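Local coordinates for protein putative sortase (Streptococcus pneumoniae, PDB 2W1J) that probably acts as a class C sortase, a cysteine transpeptidase that covalently joins pilin subunits during assembly of the pneumococcal pilus fibre, at residues A[27-30]-A[31-35]; A[138-141]-A[142-145]; A[18-21]-A[22-26]. All blocks are in the same frame, centred on the assembly; numbering follows the deposited sequence.

Interaction 1 of 3, residues A[27-30]-A[31-35]; sequences LAQA and FNDSL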
loop_
_atom_site.group_PDB
_atom_site.type_symbol
_atom_site.label_atom_id
_atom_site.label_comp_id
_atom_site.label_asym_id
_atom_site.label_seq_id
_atom_site.Cartn_x
_atom_site.Cartn_y
_atom_site.Cartn_z
ATOM N N LEU A 27 -5.505 9.972 -14.926
ATOM C CA LEU A 27 -4.801 8.763 -15.346
ATOM C C LEU A 27 -4.914 7.647 -14.318
ATOM O O LEU A 27 -5.093 6.483 -14.666
ATOM C CB LEU A 27 -3.331 9.065 -15.638
ATOM C CG LEU A 27 -3.105 10.003 -16.826
ATOM C CD1 LEU A 27 -1.653 10.457 -16.913
ATOM C CD2 LEU A 27 -3.546 9.345 -18.121
ATOM N N ALA A 28 -4.805 8.005 -13.045
ATOM C CA ALA A 28 -4.877 7.011 -11.977
ATOM C C ALA A 28 -6.279 6.417 -11.914
ATOM O O ALA A 28 -6.444 5.203 -11.742
ATOM C CB ALA A 28 -4.502 7.626 -10.630
ATOM N N GLN A 29 -7.294 7.268 -12.060
ATOM C CA GLN A 29 -8.671 6.791 -12.023
ATOM C C GLN A 29 -8.955 5.851 -13.193
ATOM O O GLN A 29 -9.644 4.841 -13.040
ATOM C CB GLN A 29 -9.667 7.956 -12.028
ATOM C CG GLN A 29 -11.070 7.508 -11.692
ATOM C CD GLN A 29 -11.137 6.946 -10.284
ATOM O OE1 GLN A 29 -10.849 7.652 -9.321
ATOM N NE2 GLN A 29 -11.485 5.677 -10.163
ATOM N N ALA A 30 -8.463 6.217 -14.371
ATOM C CA ALA A 30 -8.658 5.389 -15.555
ATOM C C ALA A 30 -8.011 4.023 -15.351
ATOM O O ALA A 30 -8.572 2.996 -15.734
ATOM C CB ALA A 30 -8.070 6.072 -16.784
ATOM N N PHE A 31 -6.817 4.014 -14.767
ATOM C CA PHE A 31 -6.124 2.770 -14.472
ATOM C C PHE A 31 -6.948 1.884 -13.532
ATOM O O PHE A 31 -7.108 0.686 -13.766
ATOM C CB PHE A 31 -4.760 3.104 -13.871
ATOM C CG PHE A 31 -3.914 1.901 -13.556
ATOM C CD1 PHE A 31 -4.106 1.194 -12.381
ATOM C CD2 PHE A 31 -2.929 1.483 -14.433
ATOM C CE1 PHE A 31 -3.322 0.094 -12.076
ATOM C CE2 PHE A 31 -2.148 0.378 -14.140
ATOM C CZ PHE A 31 -2.348 -0.317 -12.964
ATOM N N ASN A 32 -7.458 2.468 -12.452
ATOM C CA ASN A 32 -8.294 1.700 -11.534
ATOM C C ASN A 32 -9.595 1.213 -12.169
ATOM O O ASN A 32 -10.015 0.074 -11.946
ATOM C CB ASN A 32 -8.591 2.494 -10.262
ATOM C CG ASN A 32 -7.511 2.330 -9.221
ATOM O OD1 ASN A 32 -6.485 1.706 -9.490
ATOM N ND2 ASN A 32 -7.723 2.905 -8.036
ATOM N N ASP A 33 -10.229 2.060 -12.972
ATOM C CA ASP A 33 -11.507 1.689 -13.563
ATOM C C ASP A 33 -11.373 0.496 -14.518
ATOM O O ASP A 33 -12.314 -0.284 -14.674
ATOM C CB ASP A 33 -12.125 2.881 -14.296
ATOM C CG ASP A 33 -12.588 3.985 -13.362
ATOM O OD1 ASP A 33 -12.581 3.807 -12.128
ATOM O OD2 ASP A 33 -12.995 5.045 -13.888
ATOM N N SER A 34 -10.203 0.354 -15.140
ATOM C CA SER A 34 -9.968 -0.719 -16.111
ATOM C C SER A 34 -9.062 -1.810 -15.560
ATOM O O SER A 34 -8.582 -2.656 -16.304
ATOM C CB SER A 34 -9.354 -0.166 -17.398
ATOM O OG SER A 34 -8.060 0.361 -17.174
ATOM N N LEU A 35 -8.837 -1.796 -14.254
ATOM C CA LEU A 35 -7.885 -2.707 -13.638
ATOM C C LEU A 35 -8.142 -4.172 -13.968
ATOM O O LEU A 35 -9.249 -4.675 -13.784
ATOM C CB LEU A 35 -7.913 -2.528 -12.125
ATOM C CG LEU A 35 -6.990 -3.453 -11.328
ATOM C CD1 LEU A 35 -5.539 -3.103 -11.584
ATOM C CD2 LEU A 35 -7.324 -3.366 -9.841
HETATM O O HOH W 1 -10.419 4.153 -7.796
#

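Interaction 2 of 3, residues A[138-141]-A[142-145]; sequences VHNI and KEVM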
loop_
_atom_site.group_PDB
_atom_site.type_symbol
_atom_site.label_atom_id
_atom_site.label_comp_id
_atom_site.label_asym_id
_atom_site.label_seq_id
_atom_site.Cartn_x
_atom_site.Cartn_y
_atom_site.Cartn_z
ATOM N N VAL A 138 -3.510 6.823 4.271
ATOM C CA VAL A 138 -2.794 6.643 3.021
ATOM C C VAL A 138 -2.692 8.013 2.364
ATOM O O VAL A 138 -3.707 8.650 2.075
ATOM C CB VAL A 138 -3.527 5.646 2.101
ATOM C CG1 VAL A 138 -2.805 5.522 0.751
ATOM C CG2 VAL A 138 -3.646 4.283 2.786
ATOM N N HIS A 139 -1.462 8.482 2.178
ATOM C CA HIS A 139 -1.184 9.786 1.587
ATOM C C HIS A 139 -0.864 9.608 0.121
ATOM O O HIS A 139 -0.015 8.784 -0.228
ATOM C CB HIS A 139 0.047 10.414 2.247
ATOM C CG HIS A 139 -0.100 10.682 3.714
ATOM N ND1 HIS A 139 -0.039 11.955 4.238
ATOM C CD2 HIS A 139 -0.274 9.848 4.768
ATOM C CE1 HIS A 139 -0.176 11.895 5.553
ATOM N NE2 HIS A 139 -0.320 10.628 5.901
ATOM N N ASN A 140 -1.521 10.384 -0.731
ATOM C CA ASN A 140 -1.169 10.408 -2.146
ATOM C C ASN A 140 -1.004 11.854 -2.607
ATOM O O ASN A 140 -1.089 12.766 -1.783
ATOM C CB ASN A 140 -2.149 9.583 -2.998
ATOM C CG ASN A 140 -3.555 10.142 -2.985
ATOM O OD1 ASN A 140 -3.754 11.358 -2.970
ATOM N ND2 ASN A 140 -4.541 9.258 -3.017
ATOM N N ILE A 141 -0.753 12.072 -3.892
ATOM C CA ILE A 141 -0.501 13.428 -4.367
ATOM C C ILE A 141 -1.682 14.376 -4.164
ATOM O O ILE A 141 -1.497 15.593 -4.120
ATOM C CB ILE A 141 -0.072 13.472 -5.849
ATOM C CG1 ILE A 141 -1.060 12.691 -6.724
ATOM C CG2 ILE A 141 1.341 12.931 -5.992
ATOM C CD1 ILE A 141 -0.860 12.895 -8.224
ATOM N N LYS A 142 -2.887 13.827 -4.076
ATOM C CA LYS A 142 -4.100 14.628 -3.952
ATOM C C LYS A 142 -4.493 14.923 -2.505
ATOM O O LYS A 142 -4.897 16.043 -2.189
ATOM C CB LYS A 142 -5.254 13.914 -4.664
ATOM C CG LYS A 142 -6.616 14.601 -4.525
ATOM C CD LYS A 142 -7.708 13.767 -5.184
ATOM C CE LYS A 142 -9.092 14.288 -4.846
ATOM N NZ LYS A 142 -10.149 13.377 -5.376
ATOM N N GLU A 143 -4.394 13.930 -1.629
ATOM C CA GLU A 143 -5.055 14.038 -0.328
ATOM C C GLU A 143 -4.542 12.981 0.636
ATOM O O GLU A 143 -3.687 12.160 0.284
ATOM C CB GLU A 143 -6.574 13.897 -0.494
ATOM C CG GLU A 143 -6.994 12.525 -1.015
ATOM C CD GLU A 143 -8.469 12.444 -1.339
ATOM O OE1 GLU A 143 -9.281 13.136 -0.680
ATOM O OE2 GLU A 143 -8.827 11.706 -2.272
ATOM N N VAL A 144 -5.076 13.013 1.850
ATOM C CA VAL A 144 -4.854 11.961 2.825
ATOM C C VAL A 144 -6.169 11.207 2.991
ATOM O O VAL A 144 -7.224 11.823 3.164
ATOM C CB VAL A 144 -4.426 12.564 4.176
ATOM C CG1 VAL A 144 -4.162 11.458 5.191
ATOM C CG2 VAL A 144 -3.187 13.432 3.997
ATOM N N MET A 145 -6.113 9.881 2.918
ATOM C CA MET A 145 -7.302 9.041 3.068
ATOM C C MET A 145 -7.212 8.247 4.360
ATOM O O MET A 145 -6.186 7.616 4.629
ATOM C CB MET A 145 -7.411 8.069 1.898
ATOM C CG MET A 145 -7.438 8.765 0.540
ATOM S SD MET A 145 -7.702 7.608 -0.819
ATOM C CE MET A 145 -6.262 6.551 -0.675
HETATM O O HOH W 2 -7.444 9.953 -3.712
HETATM O O HOH W 3 -2.573 17.878 -3.045
#

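Interaction 3 of 3, residues A[18-21]-A[22-26]; sequences EADI and DERMK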
loop_
_atom_site.group_PDB
_atom_site.type_symbol
_atom_site.label_atom_id
_atom_site.label_comp_id
_atom_site.label_asym_id
_atom_site.label_seq_id
_atom_site.Cartn_x
_atom_site.Cartn_y
_atom_site.Cartn_z
ATOM N N GLU A 18 -2.281 22.436 -9.117
ATOM C CA GLU A 18 -3.536 21.704 -9.031
ATOM C C GLU A 18 -3.944 21.096 -10.377
ATOM O O GLU A 18 -4.507 20.013 -10.419
ATOM C CB GLU A 18 -4.656 22.577 -8.450
ATOM C CG GLU A 18 -4.504 22.849 -6.958
ATOM C CD GLU A 18 -4.593 21.597 -6.102
ATOM O OE1 GLU A 18 -5.293 20.634 -6.484
ATOM O OE2 GLU A 18 -3.976 21.588 -5.020
ATOM N N ALA A 19 -3.658 21.781 -11.481
ATOM C CA ALA A 19 -4.018 21.244 -12.794
ATOM C C ALA A 19 -3.203 19.992 -13.146
ATOM O O ALA A 19 -3.693 19.071 -13.814
ATOM C CB ALA A 19 -3.881 22.321 -13.872
ATOM N N ASP A 20 -1.953 19.961 -12.685
ATOM C CA ASP A 20 -1.076 18.797 -12.830
ATOM C C ASP A 20 -1.659 17.623 -12.034
ATOM O O ASP A 20 -1.755 16.498 -12.535
ATOM C CB ASP A 20 0.320 19.201 -12.318
ATOM C CG ASP A 20 1.362 18.093 -12.414
ATOM O OD1 ASP A 20 1.079 16.985 -12.910
ATOM O OD2 ASP A 20 2.508 18.359 -11.980
ATOM N N ILE A 21 -2.058 17.888 -10.794
ATOM C CA ILE A 21 -2.724 16.872 -9.983
ATOM C C ILE A 21 -3.987 16.364 -10.682
ATOM O O ILE A 21 -4.237 15.161 -10.731
ATOM C CB ILE A 21 -3.033 17.410 -8.570
ATOM C CG1 ILE A 21 -1.730 17.675 -7.806
ATOM C CG2 ILE A 21 -3.916 16.428 -7.789
ATOM C CD1 ILE A 21 -1.913 18.433 -6.502
ATOM N N ASP A 22 -4.774 17.272 -11.259
ATOM C CA ASP A 22 -5.990 16.850 -11.954
ATOM C C ASP A 22 -5.665 15.871 -13.091
ATOM O O ASP A 22 -6.360 14.875 -13.285
ATOM C CB ASP A 22 -6.740 18.060 -12.518
ATOM C CG ASP A 22 -7.242 19.018 -11.444
ATOM O OD1 ASP A 22 -7.573 18.558 -10.329
ATOM O OD2 ASP A 22 -7.334 20.232 -11.751
ATOM N N GLU A 23 -4.634 16.177 -13.875
ATOM C CA GLU A 23 -4.235 15.301 -14.983
ATOM C C GLU A 23 -3.799 13.932 -14.463
ATOM O O GLU A 23 -4.176 12.885 -15.003
ATOM C CB GLU A 23 -3.092 15.948 -15.775
ATOM C CG GLU A 23 -3.450 17.266 -16.457
ATOM C CD GLU A 23 -2.287 17.886 -17.218
ATOM O OE1 GLU A 23 -1.119 17.633 -16.852
ATOM O OE2 GLU A 23 -2.543 18.634 -18.185
ATOM N N ARG A 24 -2.978 13.948 -13.425
ATOM C CA ARG A 24 -2.439 12.711 -12.887
ATOM C C ARG A 24 -3.540 11.839 -12.302
ATOM O O ARG A 24 -3.526 10.617 -12.471
ATOM C CB ARG A 24 -1.393 13.027 -11.827
ATOM C CG ARG A 24 -0.088 13.604 -12.355
ATOM C CD ARG A 24 0.691 14.180 -11.195
ATOM N NE ARG A 24 2.046 14.598 -11.547
ATOM C CZ ARG A 24 3.129 13.877 -11.283
ATOM N NH1 ARG A 24 3.012 12.690 -10.694
ATOM N NH2 ARG A 24 4.327 14.334 -11.622
ATOM N N MET A 25 -4.492 12.460 -11.615
ATOM C CA MET A 25 -5.581 11.705 -11.014
ATOM C C MET A 25 -6.513 11.133 -12.080
ATOM O O MET A 25 -7.081 10.062 -11.891
ATOM C CB MET A 25 -6.339 12.562 -9.999
ATOM C CG MET A 25 -5.489 12.923 -8.780
ATOM S SD MET A 25 -4.848 11.528 -7.826
ATOM C CE MET A 25 -6.367 10.812 -7.194
ATOM N N LYS A 26 -6.674 11.836 -13.195
ATOM C CA LYS A 26 -7.434 11.295 -14.320
ATOM C C LYS A 26 -6.821 9.971 -14.771
ATOM O O LYS A 26 -7.521 8.972 -14.973
ATOM C CB LYS A 26 -7.427 12.283 -15.492
ATOM C CG LYS A 26 -8.030 11.753 -16.796
ATOM C CD LYS A 26 -7.687 12.662 -17.965
ATOM C CE LYS A 26 -6.699 12.010 -18.908
ATOM N NZ LYS A 26 -7.413 11.081 -19.816
HETATM O O HOH W 4 -7.542 19.728 -7.937
HETATM O O HOH W 5 0.508 16.065 -15.313
HETATM O O HOH W 6 4.692 16.966 -12.809
#

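Interaction 1 of 3, residues A[27-30]-A[31-35]
Q29 and D33 face each other one turn apart near the C-terminal end of helix 18-33, where the side-chain amide donates a hydrogen bond to the carboxylate: Q29 NE2 lies 2.9 Å from D33 OD1, with an N-H...O angle of 160°. The acceptor sits close to the amide plane, but the donor comes from above the carboxylate, 38° out of its plane. A bend at chi2 (63°) brings the Q29 amide back toward D33. Q29 NE2 also donates to water 1, 3.0 Å away, and the same water accepts from N32 ND2, so the amide nitrogens of Q29 and N32 share one solvent molecule. N32 OD1 is taken by L101 N, a bond from the helix to the loop that carries L101, and also lies at the edge of the F31 ring, in its plane. In the backbone, the NH groups of F31, N32 and D33 are used by L27 O, A28 O and Q29 O in regular i to i+4 bonds. A30 O accepts from S34 N at 3.2 Å, S34 being the first residue to leave helical torsions; S34 OG lies 3.0 Å from the same oxygen. Side-chain amides, a carboxylate and water thus supplement the backbone bonds of the final turns, and the N32-L101 bond is consistent with specific docking of this helix end on a loop of the sortase fold.

Interaction 2 of 3, residues A[138-141]-A[142-145]
V144 lays its CG1 methyl over the centre of the H139 imidazole, 4.0 Å from the ring centroid and 11° off the normal, a CH-pi contact. Its other methyl, CG2, comes within 3.5 Å of H139 ND1, and the two side chains run alongside each other in the same direction. H139 NE2 is hydrogen-bonded to E70, and the ring stacks with that of H68. V138 and M145 point to the other side of the sheet. There M145 bends at chi3 to bring CE within 3.9 Å of V138 CG1, and the same methyl lies 4.0 Å from N140 ND2, the N140 and M145 side chains crossing at about a right angle. These pairs form the end of the beta hairpin of strands 135-139 and 144-155 in the sortase beta-barrel: V138 and M145 are an antiparallel hydrogen-bonded pair, H139 and V144 a non-hydrogen-bonded one. Beyond the H139-V144 pair, N140 N bonds to E143 O, 3.0 Å away and almost straight at 178°. The N140 side chain folds back over the turn toward K142 N and E143 N, its CG set between backbone N and carbonyl carbon (chi1 64°). N140 OD1 takes both K142 N (2.8 Å) and E143 N (3.0 Å), which arrive from opposite faces of the amide plane, so one carbonyl oxygen satisfies two loop NH groups. N140 ND2 donates to P102 O and to water 2, which in turn donates to E143 OE2 at 2.7 Å.

Interaction 3 of 3, residues A[18-21]-A[22-26]
D20 and R24 lie one turn apart on helix 18-33, an i to i+4 salt bridge on the N-terminal helical region that packs on the hairpin tip and loops of the sortase fold. The carboxylate and guanidinium planes are turned 50° from each other. R24 NE points its N-H at D20 OD1, 2.9 Å away, with the oxygen at the edge of the guanidinium and the donor 38° above the carboxylate plane; the N-H...O angle is 141°. The D20 carboxylate is swung toward R24 by a CG anti to the backbone N, and the arginine is extended from CG to NE. At its far end, R24 NH1 is hydrogen-bonded to M59 O and E61 O, joining the helix to the 59-61 backbone. D20 OD1 also accepts a hydrogen bond from water 5, which donates to E23 OE1 as well; a water between two carboxylates probably eases their mutual repulsion. On another side of the helix, I21 and M25 run alongside each other in the same direction, with I21 CG2 4.0 Å from M25 CG. Water 6 closes a ring round the ion pair, donating to D20 OD2 and accepting from R24 NH2 at 2.9 Å.

Interactions 1 and 3 follow one another on helix 18-33, their centres 13 Å apart, and both lie largely at the surface; interaction 2, at the tip of the hairpin 135-139/144-155, is partly buried. The chemistry follows that placing. Both helical contacts set polar or charged i to i+4 pairs and waters on top of backbone bonds, an amide-carboxylate pair in interaction 1 and an ion pair in interaction 3, whereas the hairpin adds apolar and CH-pi packing to its ladder bonds and uses a buried asparagine side chain to satisfy the turn. Interactions 2 and 3 meet directly: I141 CD1 lies 3.6 Å from R24 CD, and K142 CD packs on M25 CE. Interaction 1 stays about 7 Å from the hairpin at its nearest atoms.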